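Local structure of ThiJ/PfpI family protein (Pseudomonas syringae pv. tomato, 3EWN) at residues G41-K53 with F181-Y194. The protein is of unknown function but belongs to the DJ-1/PfpI family, whose members share the class I glutamine amidotransferase-like fold. Numbering follows the deposited sequence.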
ATOM      1  N   GLY A  41      -2.063   3.094  -0.530  1.00  7.51           N
ATOM      2  CA  GLY A  41      -2.020   3.148  -1.982  1.00  6.23           C
ATOM      3  C   GLY A  41      -2.056   4.621  -2.353  1.00  7.55           C
ATOM      4  O   GLY A  41      -1.185   5.115  -3.069  1.00  7.29           O
ATOM      5  N   PRO A  42      -3.072   5.355  -1.880  1.00  6.30           N
ATOM      6  CA  PRO A  42      -3.165   6.784  -2.191  1.00  7.04           C
ATOM      7  C   PRO A  42      -2.007   7.577  -1.579  1.00  6.88           C
ATOM      8  O   PRO A  42      -1.455   8.472  -2.216  1.00  7.36           O
ATOM      9  CB  PRO A  42      -4.512   7.178  -1.589  1.00  5.81           C
ATOM     10  CG  PRO A  42      -5.320   5.931  -1.744  1.00  6.21           C
ATOM     11  CD  PRO A  42      -4.343   4.853  -1.334  1.00  5.87           C
ATOM     12  N   HIS A  43      -1.638   7.251  -0.343  1.00  7.08           N
ATOM     13  CA  HIS A  43      -0.551   7.969   0.315  1.00  6.15           C
ATOM     14  C   HIS A  43       0.720   7.894  -0.530  1.00  6.62           C
ATOM     15  O   HIS A  43       1.464   8.870  -0.647  1.00  7.33           O
ATOM     16  CB  HIS A  43      -0.303   7.407   1.722  1.00  6.61           C
ATOM     17  CG  HIS A  43       0.628   8.242   2.548  1.00  7.95           C
ATOM     18  ND1 HIS A  43       2.000   8.155   2.445  1.00  7.60           N
ATOM     19  CD2 HIS A  43       0.380   9.218   3.455  1.00  8.19           C
ATOM     20  CE1 HIS A  43       2.558   9.041   3.251  1.00  8.67           C
ATOM     21  NE2 HIS A  43       1.597   9.701   3.876  1.00  7.84           N
ATOM     22  N   CYS A  44       0.955   6.729  -1.124  1.00  6.79           N
ATOM     23  CA  CYS A  44       2.115   6.511  -1.979  1.00  8.67           C
ATOM     24  C   CYS A  44       2.139   7.557  -3.092  1.00  9.06           C
ATOM     25  O   CYS A  44       3.182   8.141  -3.396  1.00  8.04           O
ATOM     26  CB  CYS A  44       2.043   5.112  -2.592  1.00  9.58           C
ATOM     27  SG  CYS A  44       3.287   4.767  -3.852  1.00 14.43           S
HETATM   28  N   MSE A  45       0.980   7.798  -3.693  1.00  8.65           N
HETATM   29  CA  MSE A  45       0.881   8.773  -4.769  1.00  9.00           C
HETATM   30  C   MSE A  45       0.865  10.214  -4.275  1.00  8.31           C
HETATM   31  O   MSE A  45       1.573  11.054  -4.821  1.00  7.72           O
HETATM   32  CB  MSE A  45      -0.359   8.502  -5.625  1.00 10.25           C
HETATM   33  CG  MSE A  45      -0.318   7.153  -6.351  1.00 11.83           C
HETATM   34 SE   MSE A  45       1.214   6.913  -7.493  1.00 20.87          SE
HETATM   35  CE  MSE A  45       1.041   5.059  -7.857  1.00 14.89           C
ATOM     36  N   PHE A  46       0.062  10.511  -3.258  1.00  7.16           N
ATOM     37  CA  PHE A  46       0.012  11.874  -2.733  1.00  7.88           C
ATOM     38  C   PHE A  46       1.369  12.268  -2.165  1.00  8.71           C
ATOM     39  O   PHE A  46       1.778  13.433  -2.228  1.00  8.40           O
ATOM     40  CB  PHE A  46      -1.036  12.004  -1.623  1.00  8.44           C
ATOM     41  CG  PHE A  46      -2.455  11.984  -2.109  1.00  8.77           C
ATOM     42  CD1 PHE A  46      -2.844  12.764  -3.191  1.00 10.02           C
ATOM     43  CD2 PHE A  46      -3.414  11.218  -1.457  1.00  8.88           C
ATOM     44  CE1 PHE A  46      -4.170  12.786  -3.613  1.00 12.04           C
ATOM     45  CE2 PHE A  46      -4.746  11.234  -1.873  1.00 10.71           C
ATOM     46  CZ  PHE A  46      -5.122  12.022  -2.954  1.00 10.72           C
ATOM     47  N   GLY A  47       2.064  11.283  -1.607  1.00  9.66           N
ATOM     48  CA  GLY A  47       3.368  11.533  -1.021  1.00  9.35           C
ATOM     49  C   GLY A  47       4.416  11.942  -2.038  1.00 10.46           C
ATOM     50  O   GLY A  47       5.464  12.467  -1.667  1.00 12.15           O
ATOM     51  N   SER A  48       4.137  11.712  -3.319  1.00  9.44           N
ATOM     52  CA  SER A  48       5.080  12.066  -4.377  1.00  8.96           C
ATOM     53  C   SER A  48       5.033  13.553  -4.722  1.00  9.07           C
ATOM     54  O   SER A  48       5.914  14.058  -5.411  1.00 10.17           O
ATOM     55  CB  SER A  48       4.786  11.264  -5.645  1.00  9.36           C
ATOM     56  OG  SER A  48       3.671  11.807  -6.333  1.00 12.55           O
ATOM     57  N   LEU A  49       4.006  14.246  -4.242  1.00  9.19           N
ATOM     58  CA  LEU A  49       3.828  15.668  -4.516  1.00  8.73           C
ATOM     59  C   LEU A  49       4.778  16.567  -3.715  1.00 10.50           C
ATOM     60  O   LEU A  49       4.633  16.702  -2.503  1.00 10.53           O
ATOM     61  CB  LEU A  49       2.373  16.053  -4.216  1.00  8.90           C
ATOM     62  CG  LEU A  49       1.307  15.311  -5.032  1.00  8.96           C
ATOM     63  CD1 LEU A  49      -0.070  15.546  -4.426  1.00  8.75           C
ATOM     64  CD2 LEU A  49       1.349  15.791  -6.480  1.00 10.32           C
HETATM   65  N   MSE A  50       5.741  17.188  -4.396  1.00 11.63           N
HETATM   66  CA  MSE A  50       6.698  18.077  -3.735  1.00 12.67           C
HETATM   67  C   MSE A  50       6.011  19.346  -3.236  1.00 11.49           C
HETATM   68  O   MSE A  50       5.299  20.008  -3.990  1.00 10.46           O
HETATM   69  CB  MSE A  50       7.817  18.471  -4.707  1.00 15.94           C
HETATM   70  CG  MSE A  50       8.757  17.345  -5.093  1.00 19.81           C
HETATM   71 SE   MSE A  50       9.889  17.821  -6.606  1.00 32.82          SE
HETATM   72  CE  MSE A  50      10.977  19.127  -5.716  1.00 27.54           C
ATOM     73  N   GLY A  51       6.221  19.681  -1.965  1.00 11.03           N
ATOM     74  CA  GLY A  51       5.625  20.884  -1.407  1.00 11.63           C
ATOM     75  C   GLY A  51       4.285  20.681  -0.726  1.00 11.43           C
ATOM     76  O   GLY A  51       3.836  21.537   0.038  1.00 12.57           O
ATOM     77  N   ALA A  52       3.641  19.552  -0.999  1.00 10.68           N
ATOM     78  CA  ALA A  52       2.346  19.266  -0.410  1.00  9.57           C
ATOM     79  C   ALA A  52       2.491  18.862   1.044  1.00 10.61           C
ATOM     80  O   ALA A  52       3.509  18.287   1.445  1.00 12.32           O
ATOM     81  CB  ALA A  52       1.648  18.157  -1.190  1.00 10.46           C
ATOM     82  N   LYS A  53       1.469  19.178   1.830  1.00  9.95           N
ATOM     83  CA  LYS A  53       1.447  18.830   3.241  1.00 10.71           C
ATOM     84  C   LYS A  53       0.332  17.820   3.456  1.00 10.07           C
ATOM     85  O   LYS A  53      -0.827  18.089   3.150  1.00 10.64           O
ATOM     86  CB  LYS A  53       1.199  20.075   4.094  1.00 13.12           C
ATOM     87  CG  LYS A  53       2.312  21.106   3.986  1.00 16.24           C
ATOM     88  CD  LYS A  53       2.046  22.304   4.872  1.00 20.79           C
ATOM     89  CE  LYS A  53       3.181  23.315   4.772  1.00 23.76           C
ATOM     90  NZ  LYS A  53       2.989  24.442   5.724  1.00 25.55           N
ATOM     91  N   PHE A 181      -6.544   5.483  -8.393  1.00  8.47           N
ATOM     92  CA  PHE A 181      -7.178   6.707  -7.937  1.00  8.88           C
ATOM     93  C   PHE A 181      -6.070   7.729  -7.653  1.00  9.07           C
ATOM     94  O   PHE A 181      -6.144   8.885  -8.079  1.00  8.53           O
ATOM     95  CB  PHE A 181      -7.962   6.411  -6.658  1.00  8.32           C
ATOM     96  CG  PHE A 181      -8.155   7.606  -5.770  1.00  9.30           C
ATOM     97  CD1 PHE A 181      -9.107   8.568  -6.073  1.00 10.09           C
ATOM     98  CD2 PHE A 181      -7.366   7.773  -4.641  1.00  9.15           C
ATOM     99  CE1 PHE A 181      -9.270   9.689  -5.258  1.00 10.19           C
ATOM    100  CE2 PHE A 181      -7.518   8.885  -3.821  1.00  9.11           C
ATOM    101  CZ  PHE A 181      -8.473   9.846  -4.130  1.00  8.81           C
ATOM    102  N   GLY A 182      -5.042   7.284  -6.939  1.00  9.03           N
ATOM    103  CA  GLY A 182      -3.934   8.160  -6.584  1.00  7.57           C
ATOM    104  C   GLY A 182      -3.157   8.720  -7.761  1.00  7.44           C
ATOM    105  O   GLY A 182      -2.884   9.919  -7.819  1.00  8.39           O
ATOM    106  N   LEU A 183      -2.791   7.860  -8.703  1.00  7.37           N
ATOM    107  CA  LEU A 183      -2.034   8.309  -9.865  1.00  6.71           C
ATOM    108  C   LEU A 183      -2.840   9.337 -10.661  1.00  7.50           C
ATOM    109  O   LEU A 183      -2.296  10.317 -11.170  1.00  7.31           O
ATOM    110  CB  LEU A 183      -1.673   7.116 -10.752  1.00  7.12           C
ATOM    111  CG  LEU A 183      -0.674   7.361 -11.887  1.00  8.56           C
ATOM    112  CD1 LEU A 183       0.655   7.879 -11.318  1.00  7.89           C
ATOM    113  CD2 LEU A 183      -0.456   6.062 -12.650  1.00  9.07           C
ATOM    114  N   SER A 184      -4.141   9.109 -10.768  1.00  8.31           N
ATOM    115  CA  SER A 184      -4.994  10.047 -11.478  1.00  8.98           C
ATOM    116  C   SER A 184      -5.039  11.370 -10.718  1.00  9.04           C
ATOM    117  O   SER A 184      -5.056  12.441 -11.326  1.00  9.56           O
ATOM    118  CB  SER A 184      -6.403   9.478 -11.630  1.00 10.01           C
ATOM    119  OG  SER A 184      -6.410   8.411 -12.562  1.00 12.50           O
HETATM  120  N   MSE A 185      -5.062  11.304  -9.388  1.00  8.76           N
HETATM  121  CA  MSE A 185      -5.091  12.528  -8.591  1.00 10.26           C
HETATM  122  C   MSE A 185      -3.803  13.328  -8.786  1.00  9.91           C
HETATM  123  O   MSE A 185      -3.827  14.559  -8.856  1.00  9.22           O
HETATM  124  CB  MSE A 185      -5.283  12.210  -7.101  1.00 10.99           C
HETATM  125  CG  MSE A 185      -6.714  11.793  -6.707  1.00 12.60           C
HETATM  126 SE   MSE A 185      -8.067  13.126  -7.085  1.00 21.35          SE
HETATM  127  CE  MSE A 185      -7.438  14.546  -5.965  1.00 15.39           C
ATOM    128  N   VAL A 186      -2.672  12.633  -8.870  1.00  8.42           N
ATOM    129  CA  VAL A 186      -1.397  13.317  -9.073  1.00  8.33           C
ATOM    130  C   VAL A 186      -1.420  14.124 -10.374  1.00  8.85           C
ATOM    131  O   VAL A 186      -0.933  15.252 -10.425  1.00  9.15           O
ATOM    132  CB  VAL A 186      -0.219  12.312  -9.117  1.00  8.23           C
ATOM    133  CG1 VAL A 186       1.058  13.017  -9.567  1.00  8.28           C
ATOM    134  CG2 VAL A 186      -0.019  11.680  -7.738  1.00  8.76           C
ATOM    135  N   ALA A 187      -1.986  13.548 -11.431  1.00  8.36           N
ATOM    136  CA  ALA A 187      -2.053  14.250 -12.712  1.00  8.57           C
ATOM    137  C   ALA A 187      -3.030  15.424 -12.621  1.00  9.16           C
ATOM    138  O   ALA A 187      -2.793  16.489 -13.194  1.00 11.10           O
ATOM    139  CB  ALA A 187      -2.487  13.290 -13.815  1.00  7.65           C
ATOM    140  N   GLU A 188      -4.131  15.215 -11.905  1.00  9.46           N
ATOM    141  CA  GLU A 188      -5.148  16.255 -11.723  1.00 10.40           C
ATOM    142  C   GLU A 188      -4.552  17.459 -10.999  1.00 10.83           C
ATOM    143  O   GLU A 188      -4.753  18.605 -11.404  1.00 10.13           O
ATOM    144  CB  GLU A 188      -6.322  15.698 -10.910  1.00 10.44           C
ATOM    145  CG  GLU A 188      -7.380  16.718 -10.474  1.00 13.68           C
ATOM    146  CD  GLU A 188      -8.116  17.354 -11.642  1.00 15.35           C
ATOM    147  OE1 GLU A 188      -8.161  16.738 -12.725  1.00 16.40           O
ATOM    148  OE2 GLU A 188      -8.669  18.461 -11.474  1.00 15.49           O
ATOM    149  N   LEU A 189      -3.808  17.185  -9.933  1.00  9.50           N
ATOM    150  CA  LEU A 189      -3.187  18.233  -9.127  1.00  9.81           C
ATOM    151  C   LEU A 189      -1.995  18.927  -9.793  1.00 10.68           C
ATOM    152  O   LEU A 189      -1.800  20.135  -9.633  1.00 10.98           O
ATOM    153  CB  LEU A 189      -2.774  17.650  -7.771  1.00  9.54           C
ATOM    154  CG  LEU A 189      -3.963  17.160  -6.937  1.00  8.91           C
ATOM    155  CD1 LEU A 189      -3.471  16.380  -5.721  1.00  9.86           C
ATOM    156  CD2 LEU A 189      -4.810  18.352  -6.513  1.00 10.27           C
ATOM    157  N   ARG A 190      -1.193  18.167 -10.531  1.00  9.98           N
ATOM    158  CA  ARG A 190      -0.033  18.727 -11.221  1.00 10.05           C
ATOM    159  C   ARG A 190      -0.306  18.556 -12.713  1.00 10.68           C
ATOM    160  O   ARG A 190      -1.113  19.290 -13.274  1.00 12.06           O
ATOM    161  CB  ARG A 190       1.240  17.991 -10.788  1.00  8.33           C
ATOM    162  CG  ARG A 190       1.516  18.080  -9.281  1.00  8.72           C
ATOM    163  CD  ARG A 190       1.619  19.525  -8.802  1.00  8.26           C
ATOM    164  NE  ARG A 190       1.757  19.619  -7.348  1.00  7.34           N
ATOM    165  CZ  ARG A 190       2.897  19.474  -6.680  1.00  8.40           C
ATOM    166  NH1 ARG A 190       4.034  19.233  -7.325  1.00 10.06           N
ATOM    167  NH2 ARG A 190       2.898  19.551  -5.356  1.00  8.36           N
ATOM    168  N   ASP A 191       0.364  17.612 -13.364  1.00  9.76           N
ATOM    169  CA  ASP A 191       0.088  17.354 -14.775  1.00 10.44           C
ATOM    170  C   ASP A 191       0.421  15.902 -15.093  1.00  9.59           C
ATOM    171  O   ASP A 191       0.893  15.174 -14.225  1.00  8.85           O
ATOM    172  CB  ASP A 191       0.829  18.340 -15.707  1.00 11.14           C
ATOM    173  CG  ASP A 191       2.325  18.097 -15.793  1.00 13.16           C
ATOM    174  OD1 ASP A 191       2.829  17.096 -15.245  1.00 12.69           O
ATOM    175  OD2 ASP A 191       3.004  18.929 -16.436  1.00 13.14           O
ATOM    176  N   GLN A 192       0.165  15.467 -16.319  1.00  9.98           N
ATOM    177  CA  GLN A 192       0.418  14.073 -16.662  1.00  8.75           C
ATOM    178  C   GLN A 192       1.878  13.656 -16.584  1.00  8.85           C
ATOM    179  O   GLN A 192       2.191  12.529 -16.195  1.00  8.36           O
ATOM    180  CB  GLN A 192      -0.120  13.761 -18.057  1.00  8.55           C
ATOM    181  CG  GLN A 192      -0.036  12.284 -18.394  1.00  8.82           C
ATOM    182  CD  GLN A 192      -0.759  11.938 -19.672  1.00  9.57           C
ATOM    183  OE1 GLN A 192      -1.790  12.526 -19.990  1.00 13.06           O
ATOM    184  NE2 GLN A 192      -0.239  10.956 -20.401  1.00  9.52           N
ATOM    185  N   THR A 193       2.778  14.556 -16.957  1.00  7.24           N
ATOM    186  CA  THR A 193       4.196  14.229 -16.917  1.00  8.51           C
ATOM    187  C   THR A 193       4.645  13.947 -15.487  1.00  8.96           C
ATOM    188  O   THR A 193       5.425  13.023 -15.241  1.00  7.71           O
ATOM    189  CB  THR A 193       5.047  15.364 -17.492  1.00  7.05           C
ATOM    190  OG1 THR A 193       4.628  15.630 -18.837  1.00  7.60           O
ATOM    191  CG2 THR A 193       6.521  14.972 -17.493  1.00  7.37           C
ATOM    192  N   TYR A 194       4.157  14.749 -14.547  1.00  7.77           N
ATOM    193  CA  TYR A 194       4.522  14.561 -13.149  1.00  7.75           C
ATOM    194  C   TYR A 194       4.026  13.182 -12.726  1.00  8.03           C
ATOM    195  O   TYR A 194       4.750  12.419 -12.085  1.00  7.98           O
ATOM    196  CB  TYR A 194       3.871  15.640 -12.280  1.00  8.48           C
ATOM    197  CG  TYR A 194       4.436  15.736 -10.878  1.00  7.69           C
ATOM    198  CD1 TYR A 194       5.231  16.817 -10.506  1.00  9.18           C
ATOM    199  CD2 TYR A 194       4.183  14.748  -9.930  1.00  6.98           C
ATOM    200  CE1 TYR A 194       5.762  16.916  -9.228  1.00  9.43           C
ATOM    201  CE2 TYR A 194       4.712  14.837  -8.642  1.00  6.40           C
ATOM    202  CZ  TYR A 194       5.498  15.923  -8.301  1.00  8.90           C
ATOM    203  OH  TYR A 194       6.012  16.029  -7.031  1.00  9.95           O
TER
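Y194 swings CG opposite its backbone N (chi1 -166°) and reaches S48 and M50 with its phenol oxygen, while R190, bent at chi2 (-57°), bends so that its guanidinium meets M50. Together they illustrate how side chains from a helix-to-helix junction can fix a loop through its backbone. Y194 OH donates to S48 O at 2.6 Å, tilted somewhat from that carbonyl's plane, and accepts from M50 N at 2.9 Å, so one hydroxyl bridges the successive turns F46-L49 and L49-A52. R190 NH2 donates to M50 O at 2.8 Å, from above the carbonyl plane, and L49 CD2 lies over a guanidinium face near its rim. The same L49 meets L189, CD1 to CD1 at 3.7 Å, the two side chains crossing at about a right angle. S48 OG donates a hydrogen bond to M45 O, in the carbonyl plane, and M45 O also accepts from S48 N.

Further up, the two helix segments run nearly parallel, 26° apart with axes 8.1 Å from each other. G182 allows this closeness: M45 CB rests 3.5 Å from G182 C. F46 slants against F181 and M185, its CE1 3.7 Å from M185 CB.

R190 NE also forms a salt bridge with E24, and NH1 bonds to P19 O, tying the N-terminal segment to this corner. Helices 36-46 and 177-189 pack side by side against the mainly parallel central sheet of the DJ-1/PfpI alpha/beta fold, P42 and F46 touching strand 25-29 and F181 strand 119-123, while helix 192-201 backs S48 and V186 through A198 and A195.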